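Local structure of insect group II chitinase (Ostrinia furnacalis, 5Y2A) at residues A[39-44]-A[48-53]; A[55-58]-A[62-65]; A[34-39]-A[119-124]. The protein probably hydrolyses the beta-1,4 linkages of chitin during insect cuticle turnover, as a group II chitinase whose second catalytic domain belongs to glycoside hydrolase family 18. All blocks are in the same frame, centred on the assembly; numbering follows the deposited sequence.

Contact 1 of 3, residues A[39-44]-A[48-53]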
ATOM      1  N   PHE A  39       9.982   4.776  12.242  1.00 13.70           N
ATOM      2  CA  PHE A  39       9.362   6.021  12.708  1.00 13.92           C
ATOM      3  C   PHE A  39       8.585   5.760  13.995  1.00 18.12           C
ATOM      4  O   PHE A  39       7.994   4.682  14.165  1.00 14.83           O
ATOM      5  CB  PHE A  39       8.347   6.587  11.699  1.00 14.69           C
ATOM      6  CG  PHE A  39       8.945   7.244  10.491  1.00 16.70           C
ATOM      7  CD1 PHE A  39       9.647   8.434  10.603  1.00 17.00           C
ATOM      8  CD2 PHE A  39       8.749   6.700   9.230  1.00 21.40           C
ATOM      9  CE1 PHE A  39      10.177   9.051   9.480  1.00 16.71           C
ATOM     10  CE2 PHE A  39       9.272   7.311   8.103  1.00 17.23           C
ATOM     11  CZ  PHE A  39       9.988   8.489   8.231  1.00 17.23           C
ATOM     12  N   ALA A  40       8.526   6.761  14.867  1.00 13.34           N
ATOM     13  CA  ALA A  40       7.453   6.832  15.849  1.00 17.67           C
ATOM     14  C   ALA A  40       6.272   7.576  15.229  1.00 16.34           C
ATOM     15  O   ALA A  40       6.390   8.198  14.169  1.00 16.08           O
ATOM     16  CB  ALA A  40       7.922   7.517  17.137  1.00 15.21           C
ATOM     17  N   VAL A  41       5.115   7.506  15.890  1.00 15.85           N
ATOM     18  CA  VAL A  41       3.892   8.094  15.358  1.00 17.84           C
ATOM     19  C   VAL A  41       3.203   8.940  16.424  1.00 18.27           C
ATOM     20  O   VAL A  41       3.526   8.880  17.609  1.00 20.65           O
ATOM     21  CB  VAL A  41       2.936   7.023  14.792  1.00 18.33           C
ATOM     22  CG1 VAL A  41       3.577   6.358  13.583  1.00 19.12           C
ATOM     23  CG2 VAL A  41       2.601   5.985  15.842  1.00 17.84           C
ATOM     24  N   LEU A  42       2.261   9.764  15.966  1.00 18.61           N
ATOM     25  CA  LEU A  42       1.491  10.640  16.837  1.00 19.51           C
ATOM     26  C   LEU A  42       0.191   9.945  17.222  1.00 22.43           C
ATOM     27  O   LEU A  42      -0.600   9.580  16.346  1.00 24.48           O
ATOM     28  CB  LEU A  42       1.192  11.967  16.141  1.00 20.95           C
ATOM     29  CG  LEU A  42       0.554  13.067  16.996  1.00 20.10           C
ATOM     30  CD1 LEU A  42       1.557  13.565  18.030  1.00 25.09           C
ATOM     31  CD2 LEU A  42       0.068  14.213  16.126  1.00 20.69           C
ATOM     32  N   ASP A  43      -0.027   9.752  18.522  1.00 22.66           N
ATOM     33  CA  ASP A  43      -1.293   9.178  18.965  1.00 27.57           C
ATOM     34  C   ASP A  43      -2.448  10.089  18.560  1.00 24.66           C
ATOM     35  O   ASP A  43      -2.437  11.292  18.843  1.00 26.83           O
ATOM     36  CB  ASP A  43      -1.306   8.973  20.477  1.00 22.59           C
ATOM     37  CG  ASP A  43      -2.534   8.203  20.940  1.00 30.64           C
ATOM     38  OD1 ASP A  43      -2.627   6.997  20.628  1.00 31.88           O
ATOM     39  OD2 ASP A  43      -3.425   8.811  21.565  1.00 28.35           O
ATOM     40  N   LYS A  44      -3.448   9.506  17.896  1.00 25.63           N
ATOM     41  CA  LYS A  44      -4.557  10.292  17.365  1.00 27.12           C
ATOM     42  C   LYS A  44      -5.326  10.992  18.475  1.00 31.51           C
ATOM     43  O   LYS A  44      -5.810  12.116  18.286  1.00 26.82           O
ATOM     44  CB  LYS A  44      -5.492   9.383  16.565  1.00 29.17           C
ATOM     45  CG  LYS A  44      -6.710  10.071  15.968  1.00 34.38           C
ATOM     46  CD  LYS A  44      -7.719   9.037  15.475  1.00 38.13           C
ATOM     47  CE  LYS A  44      -8.814   9.671  14.630  1.00 37.41           C
ATOM     48  NZ  LYS A  44      -9.914   8.698  14.363  1.00 36.84           N
ATOM     49  N   VAL A  48       0.458  12.801  21.400  1.00 24.22           N
ATOM     50  CA  VAL A  48       1.820  12.658  21.899  1.00 25.74           C
ATOM     51  C   VAL A  48       2.502  11.529  21.138  1.00 24.12           C
ATOM     52  O   VAL A  48       1.854  10.686  20.515  1.00 22.24           O
ATOM     53  CB  VAL A  48       1.893  12.383  23.418  1.00 27.50           C
ATOM     54  CG1 VAL A  48       1.278  13.532  24.218  1.00 25.31           C
ATOM     55  CG2 VAL A  48       1.227  11.062  23.749  1.00 24.82           C
ATOM     56  N   ILE A  49       3.836  11.522  21.209  1.00 23.43           N
ATOM     57  CA  ILE A  49       4.626  10.476  20.568  1.00 21.57           C
ATOM     58  C   ILE A  49       4.273   9.117  21.149  1.00 24.86           C
ATOM     59  O   ILE A  49       4.118   8.959  22.367  1.00 23.78           O
ATOM     60  CB  ILE A  49       6.127  10.762  20.749  1.00 21.17           C
ATOM     61  CG1 ILE A  49       6.534  12.031  20.010  1.00 20.09           C
ATOM     62  CG2 ILE A  49       6.963   9.560  20.315  1.00 20.54           C
ATOM     63  CD1 ILE A  49       7.939  12.512  20.358  1.00 19.36           C
ATOM     64  N   LYS A  50       4.154   8.119  20.274  1.00 23.14           N
ATOM     65  CA  LYS A  50       4.052   6.732  20.708  1.00 23.01           C
ATOM     66  C   LYS A  50       4.788   5.849  19.713  1.00 21.65           C
ATOM     67  O   LYS A  50       4.990   6.216  18.553  1.00 20.13           O
ATOM     68  CB  LYS A  50       2.592   6.272  20.849  1.00 24.99           C
ATOM     69  CG  LYS A  50       1.889   5.974  19.534  1.00 24.23           C
ATOM     70  CD  LYS A  50       0.550   5.274  19.764  1.00 23.39           C
ATOM     71  CE  LYS A  50      -0.265   5.227  18.482  1.00 28.96           C
ATOM     72  NZ  LYS A  50      -1.670   4.785  18.708  1.00 26.55           N
ATOM     73  N   SER A  51       5.217   4.687  20.197  1.00 19.74           N
ATOM     74  CA  SER A  51       5.848   3.712  19.326  1.00 21.46           C
ATOM     75  C   SER A  51       4.835   3.190  18.319  1.00 23.23           C
ATOM     76  O   SER A  51       3.671   2.950  18.650  1.00 19.48           O
ATOM     77  CB  SER A  51       6.416   2.557  20.149  1.00 20.53           C
ATOM     78  OG  SER A  51       6.757   1.460  19.315  1.00 22.16           O
ATOM     79  N   HIS A  52       5.281   3.022  17.079  1.00 19.06           N
ATOM     80  CA  HIS A  52       4.434   2.447  16.046  1.00 19.80           C
ATOM     81  C   HIS A  52       4.511   0.928  16.034  1.00 19.27           C
ATOM     82  O   HIS A  52       3.681   0.280  15.388  1.00 23.22           O
ATOM     83  CB  HIS A  52       4.835   3.008  14.669  1.00 21.46           C
ATOM     84  CG  HIS A  52       3.979   2.523  13.538  1.00 20.94           C
ATOM     85  ND1 HIS A  52       4.390   1.545  12.657  1.00 23.82           N
ATOM     86  CD2 HIS A  52       2.727   2.871  13.155  1.00 23.06           C
ATOM     87  CE1 HIS A  52       3.431   1.316  11.776  1.00 24.01           C
ATOM     88  NE2 HIS A  52       2.411   2.108  12.057  1.00 23.87           N
ATOM     89  N   ASP A  53       5.461   0.346  16.774  1.00 18.58           N
ATOM     90  CA  ASP A  53       5.671  -1.099  16.779  1.00 20.52           C
ATOM     91  C   ASP A  53       6.247  -1.456  18.151  1.00 20.03           C
ATOM     92  O   ASP A  53       7.456  -1.620  18.322  1.00 18.98           O
ATOM     93  CB  ASP A  53       6.601  -1.536  15.648  1.00 18.11           C
ATOM     94  CG  ASP A  53       6.642  -3.041  15.471  1.00 23.82           C
ATOM     95  OD1 ASP A  53       6.279  -3.771  16.418  1.00 22.24           O
ATOM     96  OD2 ASP A  53       7.035  -3.496  14.374  1.00 22.63           O
TER
HETATM   97  O   HOH W   1       8.103   3.600  16.613  1.00 15.90           O
HETATM   98  O   HOH W   2      -3.078   6.824  16.622  1.00 31.74           O
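Val41 and Lys50 form an antiparallel hydrogen-bonded pair, with Val41 N donating to Lys50 O at 3.0 Å and Lys50 N to Val41 O at 2.8 Å. Closer to the turn Asp43 N reaches Val48 O at 2.9 Å. The side chains of Val41 and Lys50 share one face of the pairing, where the two branches of the valine take different partners: CG2 lies against Lys50 CG at 3.8 Å, while CG1 comes obliquely to His52 CD2 at 3.6 Å. The lysine sets its CG between the backbone N and the carbonyl carbon (chi1 76°) and then runs fully extended, which carries the ammonium past the valine to Asp43. There NZ meets Asp43 OD1 at 3.1 Å in a salt bridge, on the anti lone pair of that oxygen. The second oxygen, OD2, accepts the backbone N of Glu46, so a single carboxylate serves both the turn and the lysine. The whole is a beta hairpin: strand 34-42, one of the parallel strands of the TIM barrel, runs on to pair with the short strand 49-51. Leu42 and Ile49 occupy the opposite face and pack on helix 98-115 at Phe104 and Ala108 respectively; Ala40 CB adds a contact to Ile49 CG2 at 3.9 Å. At the other end the strands are spanned by a water that donates to Phe39 O and accepts from His52 N. Just beyond, Ser51 OG accepts Asp53 N in an ST turn and is also hydrogen-bonded to Asp57 OD2, and Asp53 caps the following helix by receiving Leu56 N on OD1. Lys44, in the turn, is salt-bridged to Asp274 of the second subunit.

Contact 2 of 3, residues A[55-58]-A[62-65]; sequences WLDV and FYEK
The Tyr63 ring lies flat against the side chain of Asp57: CB sits over the middle of one face, 3.5 Å from the ring centroid in a CH-pi contact, and the carboxylate stacks over the CE1-CZ side toward the hydroxyl, its plane 18° from that of the ring. The tyrosine CG stands anti to its own carbonyl carbon (chi1 -81°), which lays the ring back over the aspartate. Leu56 and Phe62 make a second, less centred version, the leucine CD2 reaching over one face toward the ring's rim at 3.7 Å from Phe62 CE2. Two backbone bonds join helix 54-59 to helix 62-67, Phe62 N to Leu56 O at 3.1 Å and Tyr63 N to Asp57 O at 3.0 Å, each spanning six residues. A water accepts from Tyr63 OH at 2.8 Å and donates to Asp57 OD2. An alanine in place of Tyr63 would be likely to leave the aspartate without its aromatic cover and this water without its phenolic donor. The buried carboxylate has further donors, Tyr37 and Asn11 on OD1 and Ser51 on OD2, so its negative charge is probably well stabilised by hydrogen bonds although it is buried.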
ATOM      1  N   TRP A  55       6.198  -4.164  19.729  1.00 18.72           N
ATOM      2  CA  TRP A  55       6.848  -5.465  19.781  1.00 21.78           C
ATOM      3  C   TRP A  55       8.314  -5.372  19.358  1.00 23.54           C
ATOM      4  O   TRP A  55       9.188  -5.955  20.008  1.00 23.15           O
ATOM      5  CB  TRP A  55       6.088  -6.466  18.906  1.00 21.66           C
ATOM      6  CG  TRP A  55       6.635  -7.835  19.043  1.00 24.18           C
ATOM      7  CD1 TRP A  55       6.403  -8.711  20.064  1.00 27.90           C
ATOM      8  CD2 TRP A  55       7.554  -8.480  18.162  1.00 23.62           C
ATOM      9  NE1 TRP A  55       7.103  -9.872  19.859  1.00 27.47           N
ATOM     10  CE2 TRP A  55       7.821  -9.753  18.699  1.00 26.23           C
ATOM     11  CE3 TRP A  55       8.169  -8.108  16.964  1.00 23.70           C
ATOM     12  CZ2 TRP A  55       8.676 -10.655  18.081  1.00 25.34           C
ATOM     13  CZ3 TRP A  55       9.022  -9.002  16.356  1.00 27.14           C
ATOM     14  CH2 TRP A  55       9.266 -10.264  16.913  1.00 28.21           C
ATOM     15  N   LEU A  56       8.605  -4.651  18.270  1.00 19.76           N
ATOM     16  CA  LEU A  56       9.998  -4.467  17.862  1.00 21.30           C
ATOM     17  C   LEU A  56      10.698  -3.392  18.683  1.00 19.11           C
ATOM     18  O   LEU A  56      11.793  -3.620  19.215  1.00 18.04           O
ATOM     19  CB  LEU A  56      10.093  -4.092  16.382  1.00 21.66           C
ATOM     20  CG  LEU A  56      10.310  -5.150  15.305  1.00 26.50           C
ATOM     21  CD1 LEU A  56      10.772  -4.447  14.040  1.00 24.53           C
ATOM     22  CD2 LEU A  56      11.301  -6.218  15.741  1.00 22.96           C
ATOM     23  N   ASP A  57      10.099  -2.200  18.756  1.00 18.17           N
ATOM     24  CA  ASP A  57      10.799  -1.039  19.303  1.00 17.21           C
ATOM     25  C   ASP A  57      11.100  -1.218  20.784  1.00 21.96           C
ATOM     26  O   ASP A  57      12.160  -0.799  21.266  1.00 18.13           O
ATOM     27  CB  ASP A  57       9.965   0.228  19.105  1.00 16.38           C
ATOM     28  CG  ASP A  57       9.675   0.529  17.654  1.00 16.73           C
ATOM     29  OD1 ASP A  57      10.417   0.044  16.770  1.00 18.82           O
ATOM     30  OD2 ASP A  57       8.714   1.287  17.408  1.00 18.89           O
ATOM     31  N   VAL A  58      10.169  -1.814  21.522  1.00 20.05           N
ATOM     32  CA  VAL A  58      10.209  -1.846  22.981  1.00 20.55           C
ATOM     33  C   VAL A  58      10.433  -3.262  23.494  1.00 23.46           C
ATOM     34  O   VAL A  58      11.438  -3.540  24.153  1.00 21.88           O
ATOM     35  CB  VAL A  58       8.929  -1.226  23.581  1.00 22.63           C
ATOM     36  CG1 VAL A  58       8.928  -1.364  25.098  1.00 23.33           C
ATOM     37  CG2 VAL A  58       8.815   0.233  23.175  1.00 25.20           C
ATOM     38  N   PHE A  62      14.541  -2.602  20.232  1.00 19.39           N
ATOM     39  CA  PHE A  62      15.224  -2.029  19.073  1.00 21.15           C
ATOM     40  C   PHE A  62      15.569  -0.558  19.292  1.00 16.82           C
ATOM     41  O   PHE A  62      16.632  -0.099  18.853  1.00 16.75           O
ATOM     42  CB  PHE A  62      14.382  -2.221  17.812  1.00 16.24           C
ATOM     43  CG  PHE A  62      14.652  -3.519  17.095  1.00 16.47           C
ATOM     44  CD1 PHE A  62      15.115  -4.628  17.786  1.00 18.51           C
ATOM     45  CD2 PHE A  62      14.421  -3.635  15.729  1.00 18.98           C
ATOM     46  CE1 PHE A  62      15.356  -5.827  17.131  1.00 21.65           C
ATOM     47  CE2 PHE A  62      14.656  -4.827  15.066  1.00 17.26           C
ATOM     48  CZ  PHE A  62      15.130  -5.929  15.770  1.00 22.37           C
ATOM     49  N   TYR A  63      14.696   0.192  19.971  1.00 16.52           N
ATOM     50  CA  TYR A  63      15.020   1.567  20.353  1.00 19.33           C
ATOM     51  C   TYR A  63      16.365   1.623  21.072  1.00 21.23           C
ATOM     52  O   TYR A  63      17.277   2.349  20.666  1.00 18.00           O
ATOM     53  CB  TYR A  63      13.938   2.153  21.265  1.00 16.02           C
ATOM     54  CG  TYR A  63      12.664   2.707  20.640  1.00 16.92           C
ATOM     55  CD1 TYR A  63      12.564   2.992  19.280  1.00 17.30           C
ATOM     56  CD2 TYR A  63      11.560   2.979  21.451  1.00 19.19           C
ATOM     57  CE1 TYR A  63      11.371   3.520  18.743  1.00 14.52           C
ATOM     58  CE2 TYR A  63      10.388   3.503  20.935  1.00 18.30           C
ATOM     59  CZ  TYR A  63      10.290   3.767  19.587  1.00 19.09           C
ATOM     60  OH  TYR A  63       9.105   4.288  19.105  1.00 18.55           O
ATOM     61  N   GLU A  64      16.499   0.846  22.154  1.00 17.76           N
ATOM     62  CA  GLU A  64      17.711   0.894  22.972  1.00 21.69           C
ATOM     63  C   GLU A  64      18.915   0.358  22.219  1.00 19.35           C
ATOM     64  O   GLU A  64      20.040   0.837  22.413  1.00 18.71           O
ATOM     65  CB  GLU A  64      17.520   0.082  24.254  1.00 21.36           C
ATOM     66  CG  GLU A  64      16.495   0.636  25.206  1.00 25.80           C
ATOM     67  CD  GLU A  64      16.298  -0.270  26.406  1.00 27.78           C
ATOM     68  OE1 GLU A  64      17.120  -1.196  26.590  1.00 27.65           O
ATOM     69  OE2 GLU A  64      15.330  -0.051  27.161  1.00 33.71           O
ATOM     70  N   LYS A  65      18.709  -0.656  21.379  1.00 18.28           N
ATOM     71  CA  LYS A  65      19.825  -1.207  20.626  1.00 19.61           C
ATOM     72  C   LYS A  65      20.385  -0.200  19.633  1.00 18.95           C
ATOM     73  O   LYS A  65      21.587  -0.215  19.357  1.00 17.84           O
ATOM     74  CB  LYS A  65      19.410  -2.503  19.933  1.00 20.04           C
ATOM     75  CG  LYS A  65      19.248  -3.652  20.914  1.00 23.21           C
ATOM     76  CD  LYS A  65      18.879  -4.953  20.238  1.00 26.70           C
ATOM     77  CE  LYS A  65      18.912  -6.092  21.249  1.00 34.12           C
ATOM     78  NZ  LYS A  65      18.183  -7.299  20.779  1.00 45.25           N
TER
HETATM   79  O   HOH W   1       8.103   3.600  16.613  1.00 15.90           O
HETATM   80  O   HOH W   3      14.045  -0.264  23.376  1.00 18.78           O

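Contact 3 of 3, residues A[34-39]-A[119-124]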
ATOM      1  N   HIS A  34      24.876  10.935  12.306  1.00 16.20           N
ATOM      2  CA  HIS A  34      23.594  10.972  12.987  1.00 14.19           C
ATOM      3  C   HIS A  34      22.729   9.855  12.426  1.00 16.69           C
ATOM      4  O   HIS A  34      22.752   9.598  11.221  1.00 15.03           O
ATOM      5  CB  HIS A  34      22.899  12.332  12.799  1.00 15.67           C
ATOM      6  CG  HIS A  34      23.719  13.502  13.252  1.00 16.99           C
ATOM      7  ND1 HIS A  34      24.824  13.949  12.560  1.00 16.75           N
ATOM      8  CD2 HIS A  34      23.598  14.311  14.331  1.00 17.39           C
ATOM      9  CE1 HIS A  34      25.352  14.981  13.195  1.00 18.99           C
ATOM     10  NE2 HIS A  34      24.624  15.224  14.271  1.00 19.24           N
ATOM     11  N   ILE A  35      22.001   9.169  13.305  1.00 14.61           N
ATOM     12  CA  ILE A  35      21.052   8.131  12.914  1.00 14.27           C
ATOM     13  C   ILE A  35      19.665   8.583  13.348  1.00 14.00           C
ATOM     14  O   ILE A  35      19.488   9.045  14.480  1.00 14.84           O
ATOM     15  CB  ILE A  35      21.403   6.769  13.545  1.00 13.59           C
ATOM     16  CG1 ILE A  35      22.772   6.302  13.063  1.00 14.67           C
ATOM     17  CG2 ILE A  35      20.330   5.717  13.225  1.00 13.86           C
ATOM     18  CD1 ILE A  35      23.261   5.055  13.766  1.00 17.78           C
ATOM     19  N   ILE A  36      18.689   8.455  12.453  1.00 10.77           N
ATOM     20  CA  ILE A  36      17.295   8.758  12.756  1.00 14.05           C
ATOM     21  C   ILE A  36      16.537   7.438  12.779  1.00 14.61           C
ATOM     22  O   ILE A  36      16.558   6.686  11.794  1.00 12.20           O
ATOM     23  CB  ILE A  36      16.669   9.706  11.721  1.00 14.61           C
ATOM     24  CG1 ILE A  36      17.506  10.979  11.537  1.00 15.53           C
ATOM     25  CG2 ILE A  36      15.248  10.068  12.149  1.00 14.42           C
ATOM     26  CD1 ILE A  36      17.811  11.725  12.801  1.00 17.57           C
ATOM     27  N   TYR A  37      15.857   7.162  13.895  1.00 13.35           N
ATOM     28  CA  TYR A  37      15.050   5.953  14.049  1.00 14.28           C
ATOM     29  C   TYR A  37      13.659   6.235  13.492  1.00 12.97           C
ATOM     30  O   TYR A  37      12.848   6.908  14.132  1.00 14.39           O
ATOM     31  CB  TYR A  37      14.998   5.532  15.516  1.00 14.89           C
ATOM     32  CG  TYR A  37      14.461   4.133  15.752  1.00 14.81           C
ATOM     33  CD1 TYR A  37      13.119   3.833  15.537  1.00 16.57           C
ATOM     34  CD2 TYR A  37      15.295   3.116  16.210  1.00 15.97           C
ATOM     35  CE1 TYR A  37      12.624   2.549  15.747  1.00 13.89           C
ATOM     36  CE2 TYR A  37      14.808   1.834  16.428  1.00 16.35           C
ATOM     37  CZ  TYR A  37      13.470   1.560  16.197  1.00 17.22           C
ATOM     38  OH  TYR A  37      12.971   0.293  16.402  1.00 16.40           O
ATOM     39  N   ALA A  38      13.368   5.699  12.306  1.00 14.61           N
ATOM     40  CA  ALA A  38      12.083   5.886  11.639  1.00 14.12           C
ATOM     41  C   ALA A  38      11.236   4.628  11.795  1.00 14.07           C
ATOM     42  O   ALA A  38      11.727   3.523  11.541  1.00 14.57           O
ATOM     43  CB  ALA A  38      12.285   6.192  10.150  1.00 14.03           C
ATOM     44  N   PHE A  39       9.982   4.776  12.242  1.00 13.70           N
ATOM     45  CA  PHE A  39       9.362   6.021  12.708  1.00 13.92           C
ATOM     46  C   PHE A  39       8.585   5.760  13.995  1.00 18.12           C
ATOM     47  O   PHE A  39       7.994   4.682  14.165  1.00 14.83           O
ATOM     48  CB  PHE A  39       8.347   6.587  11.699  1.00 14.69           C
ATOM     49  CG  PHE A  39       8.945   7.244  10.491  1.00 16.70           C
ATOM     50  CD1 PHE A  39       9.647   8.434  10.603  1.00 17.00           C
ATOM     51  CD2 PHE A  39       8.749   6.700   9.230  1.00 21.40           C
ATOM     52  CE1 PHE A  39      10.177   9.051   9.480  1.00 16.71           C
ATOM     53  CE2 PHE A  39       9.272   7.311   8.103  1.00 17.23           C
ATOM     54  CZ  PHE A  39       9.988   8.489   8.231  1.00 17.23           C
ATOM     55  N   GLY A 119      17.542  13.241  20.640  1.00 17.69           N
ATOM     56  CA  GLY A 119      16.683  14.289  20.121  1.00 19.13           C
ATOM     57  C   GLY A 119      15.611  13.710  19.215  1.00 18.12           C
ATOM     58  O   GLY A 119      15.373  12.505  19.204  1.00 17.91           O
ATOM     59  N   LEU A 120      14.990  14.610  18.447  1.00 18.29           N
ATOM     60  CA  LEU A 120      13.786  14.308  17.689  1.00 16.57           C
ATOM     61  C   LEU A 120      13.899  14.873  16.281  1.00 18.13           C
ATOM     62  O   LEU A 120      14.350  16.006  16.090  1.00 17.01           O
ATOM     63  CB  LEU A 120      12.543  14.885  18.389  1.00 19.36           C
ATOM     64  CG  LEU A 120      11.176  14.675  17.728  1.00 19.49           C
ATOM     65  CD1 LEU A 120      10.714  13.228  17.879  1.00 16.28           C
ATOM     66  CD2 LEU A 120      10.148  15.633  18.309  1.00 19.08           C
ATOM     67  N   ASP A 121      13.490  14.075  15.299  1.00 17.13           N
ATOM     68  CA  ASP A 121      13.423  14.491  13.905  1.00 15.33           C
ATOM     69  C   ASP A 121      11.955  14.537  13.496  1.00 15.90           C
ATOM     70  O   ASP A 121      11.272  13.509  13.508  1.00 15.51           O
ATOM     71  CB  ASP A 121      14.219  13.527  13.020  1.00 15.06           C
ATOM     72  CG  ASP A 121      14.194  13.916  11.555  1.00 16.22           C
ATOM     73  OD1 ASP A 121      14.663  15.025  11.214  1.00 15.74           O
ATOM     74  OD2 ASP A 121      13.703  13.102  10.738  1.00 16.56           O
ATOM     75  N   LEU A 122      11.475  15.719  13.127  1.00 16.34           N
ATOM     76  CA  LEU A 122      10.077  15.906  12.756  1.00 17.36           C
ATOM     77  C   LEU A 122       9.896  15.594  11.275  1.00 17.44           C
ATOM     78  O   LEU A 122      10.571  16.187  10.426  1.00 17.47           O
ATOM     79  CB  LEU A 122       9.635  17.338  13.064  1.00 19.22           C
ATOM     80  CG  LEU A 122       9.659  17.749  14.540  1.00 17.89           C
ATOM     81  CD1 LEU A 122       9.503  19.255  14.676  1.00 18.15           C
ATOM     82  CD2 LEU A 122       8.564  17.029  15.319  1.00 17.24           C
ATOM     83  N   ASP A 123       8.980  14.673  10.959  1.00 15.05           N
ATOM     84  CA  ASP A 123       8.710  14.282   9.575  1.00 15.45           C
ATOM     85  C   ASP A 123       7.201  14.343   9.301  1.00 16.21           C
ATOM     86  O   ASP A 123       6.568  13.367   8.901  1.00 15.28           O
ATOM     87  CB  ASP A 123       9.273  12.890   9.289  1.00 19.38           C
ATOM     88  CG  ASP A 123       9.348  12.572   7.800  1.00 22.86           C
ATOM     89  OD1 ASP A 123       8.819  13.346   6.972  1.00 20.97           O
ATOM     90  OD2 ASP A 123       9.958  11.538   7.455  1.00 24.32           O
ATOM     91  N   TRP A 124       6.617  15.518   9.519  1.00 17.21           N
ATOM     92  CA  TRP A 124       5.217  15.739   9.180  1.00 15.36           C
ATOM     93  C   TRP A 124       5.100  16.086   7.699  1.00 16.86           C
ATOM     94  O   TRP A 124       5.669  17.083   7.243  1.00 19.27           O
ATOM     95  CB  TRP A 124       4.632  16.847  10.052  1.00 20.02           C
ATOM     96  CG  TRP A 124       3.200  17.206   9.743  1.00 21.62           C
ATOM     97  CD1 TRP A 124       2.293  16.473   9.027  1.00 18.89           C
ATOM     98  CD2 TRP A 124       2.514  18.389  10.163  1.00 19.03           C
ATOM     99  NE1 TRP A 124       1.093  17.140   8.961  1.00 18.04           N
ATOM    100  CE2 TRP A 124       1.204  18.320   9.651  1.00 21.48           C
ATOM    101  CE3 TRP A 124       2.888  19.508  10.919  1.00 18.74           C
ATOM    102  CZ2 TRP A 124       0.257  19.321   9.883  1.00 20.82           C
ATOM    103  CZ3 TRP A 124       1.949  20.503  11.142  1.00 18.23           C
ATOM    104  CH2 TRP A 124       0.652  20.403  10.627  1.00 21.28           C
TER
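Phe39 meets Asp123 through the far end of its ring, CZ standing 3.1 Å and CE1 3.2 Å from the carboxylate oxygen OD2. The oxygen approaches obliquely, with ring and carboxylate planes 64° apart. Nearer the N-terminal ends of the same strands, Ile36 and Asp121 cross at about a right angle: the isoleucine CG2 rests 3.7 Å from Asp121 OD2 and equally near Asp121 CB, with CD1 behind it at 4.0 Å from that CB. Strands 34-42 and 119-123 are not neighbours, since strand 75-81 runs between them; their side chains meet across it in the interior of the TIM barrel. The second strand carries the GxDxDxE portion of the family 18 signature DGxDxDxE, with Asp121 and Asp123 as its middle acids and the final glutamate, probably the catalytic acid as in relatives, at Glu125. Outside the first shell, Asp121 has both oxygens engaged, OD2 by Tyr8 OH and OD1 by Ser164 OG, which fixes the turn of its carboxylate against Ile36. Asp123 OD1 also lies near Glu125 OE2, a close approach of two acidic groups. The Phe39 ring is backed by the preceding residue: a cis peptide joins the two, and the methyl of Ala38 sits over the middle of one ring face.

In the fold
Strand 34-42 carries contacts 1 and 3, whose centres are about 12 Å apart and which share Phe39; Ile49 CD1 of contact 1 also packs on Leu120 CD1 of contact 3 at 3.8 Å. Contact 2, about 13 Å from contact 1 and 15 Å from contact 3, centre to centre, joins both through Asp57: OD2 lies 2.7 Å from Ser51 OG and OD1 2.6 Å from Tyr37 OH. The water between Asp57 and Tyr63 is the one that bridges Phe39 and His52. Contact 3 holds part of the probable catalytic signature; the glycan seen near Tyr212, Asn225 and Asn229 is probably an N-linked sugar rather than substrate, and none of these residues belongs to the three contacts.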